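Local coordinates for protein arabinogalactan endo-1,4-beta-galactosidase (PDB 7OSK) that probably hydrolyses internal beta-1,4 linkages of galactan, this chain being the family 53 glycoside hydrolase catalytic domain of a longer archaeal protein, at residues 61-67 and 356-362; 78-84 and 123-129; 112-116 and 172-176. One frame throughout, in Å; residues are numbered along the deposited sequence.

In the fold
Near the N terminus, the end of helix 59-65 meets the loop after strand 346-352 in interaction 1. This contact closes almost the whole catalytic barrel into one loop and joins the first part of the barrel to the last. Interactions 2 and 3 are both nested inside it. Interaction 2 ties helix 79-85 to the far end of helix 114-126, and interaction 3 ties the start of that helix to helix 158-178. Their segments alternate along the chain, so the two contacts cross. Together they link three successive helices packed around the barrel. Interactions 1 and 3 also touch directly, through a salt bridge from Glu-64 to Arg-116.

Interaction 1 of 3, residues 61-67 and 356-362; sequences WIIELGG and WIPYPGA
Ile-62, near the end of helix 59-65, faces Ala-362 with their CA atoms 5.8 Å apart, and beyond the helix Gly-67 passes Tyr-359, CA to CA 6.6 Å. The loop of 356-362 folds back through a type II turn from Tyr-359 to Ala-362. Trp-61 has its CG anti to the backbone N (chi1 179°), which turns the indole edge to this turn. Its NE1 donates to Gly-361 O at 2.9 Å in a nearly straight bond (171°). The oxygen lies in the indole plane, but the donor stands above the carbonyl plane. Trp-356 NE1 grips the next carbonyl, Ala-362 O, at 3.0 Å.

Between these bonds the packing is largely apolar. Ile-62 CG1 rests on Ala-362 CB at 3.6 Å, and its CD1 reaches Ile-357 CG1 at 3.9 Å. Leu-65 lays CB against Tyr-359 CE2 at 3.8 Å and sends CD1 onto the turn. Gly-67 CA sits over one face of the Tyr-359 ring, a CH-pi contact 3.9 Å from the centroid.

Gly-66 is the C-prime residue of a Schellman motif ending the helix. Trp-356 O accepts a hydrogen bond from ND2 of Asn-370, a residue that ligates the calcium ion. The arrangement thus packs a helix end after the first barrel strand against the loop after the eighth, beside the calcium site of this TIM barrel.

Interaction 2 of 3, residues 78-84 and 123-129; sequences DLLDILK and KAKAKGF
Lys-84 lies over one face of the Phe-129 ring, and the two side chains slide past each other in opposite directions. CB of Lys-84 starts 3.5 Å from Phe-129 CZ. CG follows, 4.1 Å from the same CZ. Here the chain bends (chi2 60°), and the bend carries it over the ring face. CD then makes a CH-pi contact, 4.0 Å from the Phe-129 centroid. CE passes on toward the backbone carbonyl of Lys-127. NZ ends above the ring, 4.9 Å from the centroid and 13° off the normal, a cation-pi contact.

Leu-80 holds the opposite face of Phe-129 with its CD2, offset toward the rim. Its other methyl, CD1, meets Ala-124 CB at 4.0 Å. Ile-91 of strand 90-95 touches Leu-80, Leu-83, Ala-124 and Phe-129, so this side of the contact rests on the barrel wall.

On the outer side Lys-127 reaches toward the N-terminal end of helix 79-85. Its CD packs on Leu-80 CB at 3.7 Å. A bend at the last torsion then brings NZ toward Asp-78 OD2, in a long salt bridge of 3.8 Å. Asp-81 crosses the lysine at about a right angle: its OD1 lies against Lys-127 CE, but 4.4 Å from Lys-127 NZ, beyond a salt bridge. Asp-78 is the N-cap of helix 79-85, its OD1 accepting from Leu-80 N. Gly-128 ends the other helix in a Schellman motif, just before Phe-129.

The inner part is therefore apolar: Leu-80, Ala-124 and Phe-129, with Leu-83 beside them, join helix 79-85 to the end of helix 114-126 and the turn after it. Lysine methylenes cover it from outside. The ring's pi cloud probably favours the Lys-84 ammonium, and two carboxylates at modest distance probably favour that of Lys-127.

Interaction 3 of 3, residues 112-116 and 172-176; sequences CDLPR and ALKYM
Leu-114, the first residue of helix 114-126, reaches into the angle between Ala-172, Tyr-175 and Met-176 of helix 158-178. Its side chain extends away from the backbone N (chi1 -174°), and the second torsion then splits the methyls between different neighbours. CD2 lies 3.7 Å from Tyr-175 CD1 and 3.8 Å from Ala-172 CA. CD1 diverges from it toward Met-176: Leu-114 CD1 lies 4.1 Å from Met-176 CG and 4.2 Å from Met-176 SD.

Tyr-175 is also extended from its backbone N (chi1 175°). The ring therefore leaves its helix toward helix 114-126 and slides past Leu-114 in the opposite direction. CD1 and CE1 lie on the side that takes the leucine. The hydroxyl at the end goes further, to the next residue, where OH stands 3.6 Å from Pro-115 CA and 3.8 Å from Pro-115 CB. Tyr-175 also stacks with the ring of His-179, just past the end of helix 158-178.

The two helices are neighbours in the outer layer of a TIM barrel. Helix 114-126 leads into strand 130-135, and helix 158-178 leads into strand 185-188. The contact reaches down to the barrel itself: Leu-114 touches Val-95, Ala-172 touches Phe-135, and Met-176 touches Ile-133.

The Met-176 side chain crosses Leu-114 obliquely, with its CG and SD against the leucine CD1. Thr-118, a turn after Leu-114, touches both Tyr-175 and Met-176 and continues the same seam.

Asp-113 is the N-cap of helix 114-126, with a weak bond from Arg-116 N to its OD1. Through its salt bridge to Glu-64, Arg-116 joins this helix start to the region of interaction 1.

Interaction 1 of 3, residues 61-67 and 356-362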
# COMPACT_ATOMS: atom_id res chain seq x y z
N TRP A 61 5.66 -9.37 11.25
CA TRP A 61 5.03 -10.50 11.92
C TRP A 61 5.68 -11.82 11.52
O TRP A 61 5.94 -12.67 12.37
CB TRP A 61 3.53 -10.52 11.60
CG TRP A 61 2.77 -11.67 12.22
CD1 TRP A 61 2.18 -12.71 11.56
CD2 TRP A 61 2.51 -11.88 13.61
NE1 TRP A 61 1.57 -13.55 12.46
CE2 TRP A 61 1.76 -13.06 13.72
CE3 TRP A 61 2.85 -11.18 14.78
CZ2 TRP A 61 1.34 -13.57 14.95
CZ3 TRP A 61 2.42 -11.68 16.00
CH2 TRP A 61 1.68 -12.87 16.08
N ILE A 62 5.96 -11.97 10.23
CA ILE A 62 6.61 -13.17 9.71
C ILE A 62 7.96 -13.41 10.38
O ILE A 62 8.29 -14.55 10.74
CB ILE A 62 6.81 -13.07 8.18
CG1 ILE A 62 5.44 -13.07 7.48
CG2 ILE A 62 7.67 -14.22 7.66
CD1 ILE A 62 5.50 -12.83 5.97
N ILE A 63 8.74 -12.35 10.54
CA ILE A 63 10.07 -12.45 11.14
C ILE A 63 9.99 -12.88 12.61
O ILE A 63 10.83 -13.62 13.10
CB ILE A 63 10.84 -11.12 11.03
CG1 ILE A 63 10.96 -10.69 9.56
CG2 ILE A 63 12.23 -11.23 11.66
CD1 ILE A 63 11.48 -9.28 9.36
N GLU A 64 8.96 -12.40 13.30
CA GLU A 64 8.78 -12.71 14.71
C GLU A 64 8.47 -14.19 14.91
O GLU A 64 8.83 -14.78 15.93
CB GLU A 64 7.66 -11.86 15.31
CG GLU A 64 8.03 -10.39 15.48
CD GLU A 64 6.88 -9.54 16.00
OE1 GLU A 64 5.87 -10.12 16.46
OE2 GLU A 64 6.98 -8.30 15.95
N LEU A 65 7.81 -14.80 13.92
CA LEU A 65 7.44 -16.20 14.00
C LEU A 65 8.60 -17.12 13.65
O LEU A 65 8.59 -18.31 13.99
CB LEU A 65 6.25 -16.49 13.09
CG LEU A 65 4.95 -15.73 13.38
CD1 LEU A 65 3.85 -16.19 12.44
CD2 LEU A 65 4.52 -15.88 14.83
N GLY A 66 9.60 -16.58 12.95
CA GLY A 66 10.78 -17.33 12.57
C GLY A 66 10.98 -17.42 11.07
O GLY A 66 11.81 -18.20 10.59
N GLY A 67 10.22 -16.63 10.32
CA GLY A 67 10.34 -16.60 8.87
C GLY A 67 11.65 -15.98 8.42
O GLY A 67 12.13 -15.02 9.02
N TRP A 356 4.97 -11.07 1.51
CA TRP A 356 4.00 -11.99 2.11
C TRP A 356 4.29 -13.43 1.70
O TRP A 356 3.56 -14.02 0.90
CB TRP A 356 2.58 -11.58 1.74
CG TRP A 356 1.54 -12.02 2.73
CD1 TRP A 356 1.73 -12.84 3.80
CD2 TRP A 356 0.16 -11.66 2.73
NE1 TRP A 356 0.55 -13.01 4.48
CE2 TRP A 356 -0.44 -12.30 3.84
CE3 TRP A 356 -0.64 -10.86 1.91
CZ2 TRP A 356 -1.79 -12.16 4.15
CZ3 TRP A 356 -1.99 -10.73 2.21
CH2 TRP A 356 -2.54 -11.38 3.32
N ILE A 357 5.36 -13.99 2.25
CA ILE A 357 5.74 -15.37 1.97
C ILE A 357 4.90 -16.33 2.81
O ILE A 357 4.39 -15.95 3.86
CB ILE A 357 7.24 -15.60 2.25
CG1 ILE A 357 7.58 -15.29 3.71
CG2 ILE A 357 8.08 -14.72 1.33
CD1 ILE A 357 8.90 -15.87 4.16
N PRO A 358 4.76 -17.59 2.36
CA PRO A 358 3.97 -18.54 3.14
C PRO A 358 4.69 -18.97 4.41
O PRO A 358 5.83 -19.44 4.33
CB PRO A 358 3.79 -19.72 2.18
CG PRO A 358 4.99 -19.67 1.31
CD PRO A 358 5.33 -18.21 1.15
N TYR A 359 4.04 -18.81 5.55
CA TYR A 359 4.61 -19.23 6.82
C TYR A 359 3.50 -19.54 7.82
O TYR A 359 2.51 -18.82 7.87
CB TYR A 359 5.53 -18.15 7.38
CG TYR A 359 6.56 -18.69 8.36
CD1 TYR A 359 7.79 -19.14 7.93
CD2 TYR A 359 6.28 -18.75 9.72
CE1 TYR A 359 8.73 -19.64 8.82
CE2 TYR A 359 7.21 -19.25 10.62
CZ TYR A 359 8.43 -19.69 10.16
OH TYR A 359 9.37 -20.18 11.04
N PRO A 360 3.66 -20.62 8.60
CA PRO A 360 2.66 -20.93 9.63
C PRO A 360 2.44 -19.77 10.60
O PRO A 360 3.40 -19.32 11.23
CB PRO A 360 3.26 -22.14 10.35
CG PRO A 360 4.10 -22.80 9.33
CD PRO A 360 4.68 -21.68 8.51
N GLY A 361 1.21 -19.29 10.69
CA GLY A 361 0.86 -18.22 11.60
C GLY A 361 0.78 -16.86 10.94
O GLY A 361 0.24 -15.91 11.52
N ALA A 362 1.32 -16.76 9.73
CA ALA A 362 1.35 -15.49 8.99
C ALA A 362 0.33 -15.48 7.86
O ALA A 362 0.62 -15.03 6.75
CB ALA A 362 2.75 -15.24 8.44

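Interaction 2 of 3, residues 78-84 and 123-129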
# COMPACT_ATOMS: atom_id res chain seq x y z
N ASP A 78 19.19 -9.77 5.83
CA ASP A 78 18.18 -8.84 6.33
C ASP A 78 17.27 -8.46 5.17
O ASP A 78 17.76 -8.06 4.11
CB ASP A 78 18.84 -7.60 6.95
CG ASP A 78 17.86 -6.76 7.75
OD1 ASP A 78 16.67 -6.70 7.38
OD2 ASP A 78 18.30 -6.14 8.75
N LEU A 79 15.96 -8.60 5.36
CA LEU A 79 15.00 -8.33 4.30
C LEU A 79 15.20 -6.96 3.66
O LEU A 79 15.22 -6.83 2.44
CB LEU A 79 13.57 -8.44 4.85
CG LEU A 79 12.45 -7.95 3.92
CD1 LEU A 79 12.42 -8.75 2.63
CD2 LEU A 79 11.11 -8.04 4.64
N LEU A 80 15.35 -5.93 4.49
CA LEU A 80 15.51 -4.57 4.00
C LEU A 80 16.77 -4.42 3.16
O LEU A 80 16.81 -3.62 2.23
CB LEU A 80 15.53 -3.58 5.16
CG LEU A 80 14.20 -3.34 5.87
CD1 LEU A 80 14.40 -2.48 7.10
CD2 LEU A 80 13.18 -2.70 4.93
N ASP A 81 17.80 -5.20 3.48
CA ASP A 81 19.02 -5.19 2.69
C ASP A 81 18.77 -5.83 1.32
O ASP A 81 19.30 -5.37 0.31
CB ASP A 81 20.15 -5.93 3.41
CG ASP A 81 20.69 -5.17 4.61
OD1 ASP A 81 20.63 -3.92 4.59
OD2 ASP A 81 21.17 -5.81 5.56
N ILE A 82 17.94 -6.87 1.30
CA ILE A 82 17.61 -7.54 0.05
C ILE A 82 16.82 -6.60 -0.85
O ILE A 82 17.05 -6.54 -2.06
CB ILE A 82 16.79 -8.83 0.28
CG1 ILE A 82 17.58 -9.80 1.16
CG2 ILE A 82 16.44 -9.49 -1.05
CD1 ILE A 82 16.82 -11.06 1.54
N LEU A 83 15.89 -5.86 -0.26
CA LEU A 83 15.07 -4.92 -1.02
C LEU A 83 15.90 -3.77 -1.56
O LEU A 83 15.75 -3.37 -2.72
CB LEU A 83 13.93 -4.39 -0.15
CG LEU A 83 12.89 -5.41 0.31
CD1 LEU A 83 11.83 -4.74 1.18
CD2 LEU A 83 12.24 -6.12 -0.87
N LYS A 84 16.78 -3.23 -0.72
CA LYS A 84 17.58 -2.07 -1.11
C LYS A 84 18.50 -2.40 -2.28
O LYS A 84 18.58 -1.64 -3.24
CB LYS A 84 18.40 -1.56 0.08
CG LYS A 84 18.95 -0.14 -0.09
CD LYS A 84 17.84 0.90 -0.29
CE LYS A 84 18.40 2.30 -0.44
NZ LYS A 84 17.32 3.29 -0.75
N LYS A 123 13.65 1.06 11.33
CA LYS A 123 14.80 0.37 10.77
C LYS A 123 14.95 0.67 9.28
O LYS A 123 16.07 0.77 8.77
CB LYS A 123 14.67 -1.14 10.99
CG LYS A 123 14.76 -1.55 12.45
CD LYS A 123 14.42 -3.02 12.64
CE LYS A 123 14.38 -3.40 14.11
NZ LYS A 123 13.93 -4.81 14.31
N ALA A 124 13.82 0.83 8.60
CA ALA A 124 13.82 1.14 7.17
C ALA A 124 14.37 2.54 6.92
O ALA A 124 15.22 2.74 6.05
CB ALA A 124 12.43 1.02 6.60
N LYS A 125 13.88 3.52 7.69
CA LYS A 125 14.32 4.90 7.54
C LYS A 125 15.79 5.02 7.94
O LYS A 125 16.51 5.89 7.45
CB LYS A 125 13.46 5.84 8.37
CG LYS A 125 13.43 7.27 7.84
CD LYS A 125 12.57 8.19 8.70
CE LYS A 125 13.25 8.50 10.03
NZ LYS A 125 12.43 9.41 10.89
N ALA A 126 16.23 4.13 8.82
CA ALA A 126 17.63 4.09 9.22
C ALA A 126 18.49 3.55 8.08
O ALA A 126 19.68 3.87 7.98
CB ALA A 126 17.80 3.23 10.47
N LYS A 127 17.88 2.73 7.23
CA LYS A 127 18.58 2.15 6.09
C LYS A 127 18.34 2.95 4.80
O LYS A 127 18.57 2.45 3.70
CB LYS A 127 18.14 0.69 5.90
CG LYS A 127 18.82 -0.29 6.86
CD LYS A 127 18.33 -1.71 6.65
CE LYS A 127 19.34 -2.74 7.16
NZ LYS A 127 19.62 -2.60 8.61
N GLY A 128 17.89 4.19 4.95
CA GLY A 128 17.78 5.11 3.83
C GLY A 128 16.44 5.13 3.12
O GLY A 128 16.21 5.98 2.27
N PHE A 129 15.56 4.19 3.46
CA PHE A 129 14.26 4.09 2.80
C PHE A 129 13.35 5.27 3.11
O PHE A 129 13.47 5.91 4.15
CB PHE A 129 13.55 2.79 3.21
CG PHE A 129 14.20 1.54 2.70
CD1 PHE A 129 15.20 0.92 3.43
CD2 PHE A 129 13.80 0.98 1.50
CE1 PHE A 129 15.79 -0.24 2.96
CE2 PHE A 129 14.39 -0.18 1.03
CZ PHE A 129 15.38 -0.79 1.76

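Interaction 3 of 3, residues 112-116 and 172-176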
# COMPACT_ATOMS: atom_id res chain seq x y z
N CYS A 112 -0.87 -5.51 12.22
CA CYS A 112 -0.12 -4.29 11.95
C CYS A 112 -0.47 -3.14 12.90
O CYS A 112 -0.91 -2.08 12.45
CB CYS A 112 -0.36 -3.86 10.51
SG CYS A 112 -0.01 -5.17 9.31
N ASP A 113 -0.25 -3.34 14.19
CA ASP A 113 -0.48 -2.27 15.16
C ASP A 113 0.70 -1.30 15.14
O ASP A 113 1.74 -1.58 14.55
CB ASP A 113 -0.70 -2.84 16.57
CG ASP A 113 0.52 -3.56 17.11
OD1 ASP A 113 1.38 -3.95 16.31
OD2 ASP A 113 0.60 -3.74 18.34
N LEU A 114 0.52 -0.15 15.79
CA LEU A 114 1.49 0.94 15.70
C LEU A 114 2.87 0.58 16.25
O LEU A 114 3.88 0.93 15.63
CB LEU A 114 0.94 2.17 16.43
CG LEU A 114 1.76 3.46 16.31
CD1 LEU A 114 1.69 4.00 14.89
CD2 LEU A 114 1.26 4.50 17.31
N PRO A 115 2.94 -0.12 17.40
CA PRO A 115 4.26 -0.49 17.92
C PRO A 115 5.07 -1.39 16.98
O PRO A 115 6.26 -1.16 16.82
CB PRO A 115 3.93 -1.22 19.23
CG PRO A 115 2.62 -0.68 19.63
CD PRO A 115 1.87 -0.46 18.36
N ARG A 116 4.43 -2.40 16.39
CA ARG A 116 5.14 -3.33 15.51
C ARG A 116 5.49 -2.68 14.17
O ARG A 116 6.55 -2.93 13.61
CB ARG A 116 4.31 -4.59 15.27
CG ARG A 116 4.75 -5.41 14.06
CD ARG A 116 4.37 -6.88 14.15
NE ARG A 116 3.05 -7.09 14.76
CZ ARG A 116 2.84 -7.67 15.94
NH1 ARG A 116 3.84 -8.12 16.68
NH2 ARG A 116 1.59 -7.81 16.38
N ALA A 172 -0.24 9.20 17.34
CA ALA A 172 0.32 8.14 16.50
C ALA A 172 1.61 8.61 15.84
O ALA A 172 2.64 7.97 15.98
CB ALA A 172 -0.69 7.69 15.46
N LEU A 173 1.54 9.74 15.14
CA LEU A 173 2.71 10.26 14.44
C LEU A 173 3.75 10.80 15.42
O LEU A 173 4.95 10.78 15.13
CB LEU A 173 2.30 11.35 13.45
CG LEU A 173 1.45 10.86 12.28
CD1 LEU A 173 1.02 12.03 11.41
CD2 LEU A 173 2.18 9.83 11.43
N LYS A 174 3.30 11.28 16.58
CA LYS A 174 4.23 11.69 17.63
C LYS A 174 5.00 10.49 18.17
O LYS A 174 6.14 10.62 18.60
CB LYS A 174 3.48 12.39 18.78
CG LYS A 174 3.55 13.91 18.74
CD LYS A 174 4.97 14.42 18.97
CE LYS A 174 5.03 15.93 18.96
NZ LYS A 174 6.44 16.42 18.93
N TYR A 175 4.35 9.32 18.15
CA TYR A 175 5.00 8.09 18.58
C TYR A 175 6.09 7.68 17.59
O TYR A 175 7.20 7.32 18.00
CB TYR A 175 3.95 6.97 18.73
CG TYR A 175 4.52 5.61 19.06
CD1 TYR A 175 4.92 4.74 18.05
CD2 TYR A 175 4.65 5.18 20.38
CE1 TYR A 175 5.43 3.49 18.34
CE2 TYR A 175 5.17 3.93 20.68
CZ TYR A 175 5.56 3.09 19.66
OH TYR A 175 6.07 1.85 19.95
N MET A 176 5.78 7.76 16.30
CA MET A 176 6.72 7.35 15.26
C MET A 176 7.91 8.30 15.19
O MET A 176 9.04 7.87 14.91
CB MET A 176 6.02 7.29 13.90
CG MET A 176 4.72 6.50 13.90
SD MET A 176 4.10 6.13 12.25
CE MET A 176 5.34 4.97 11.68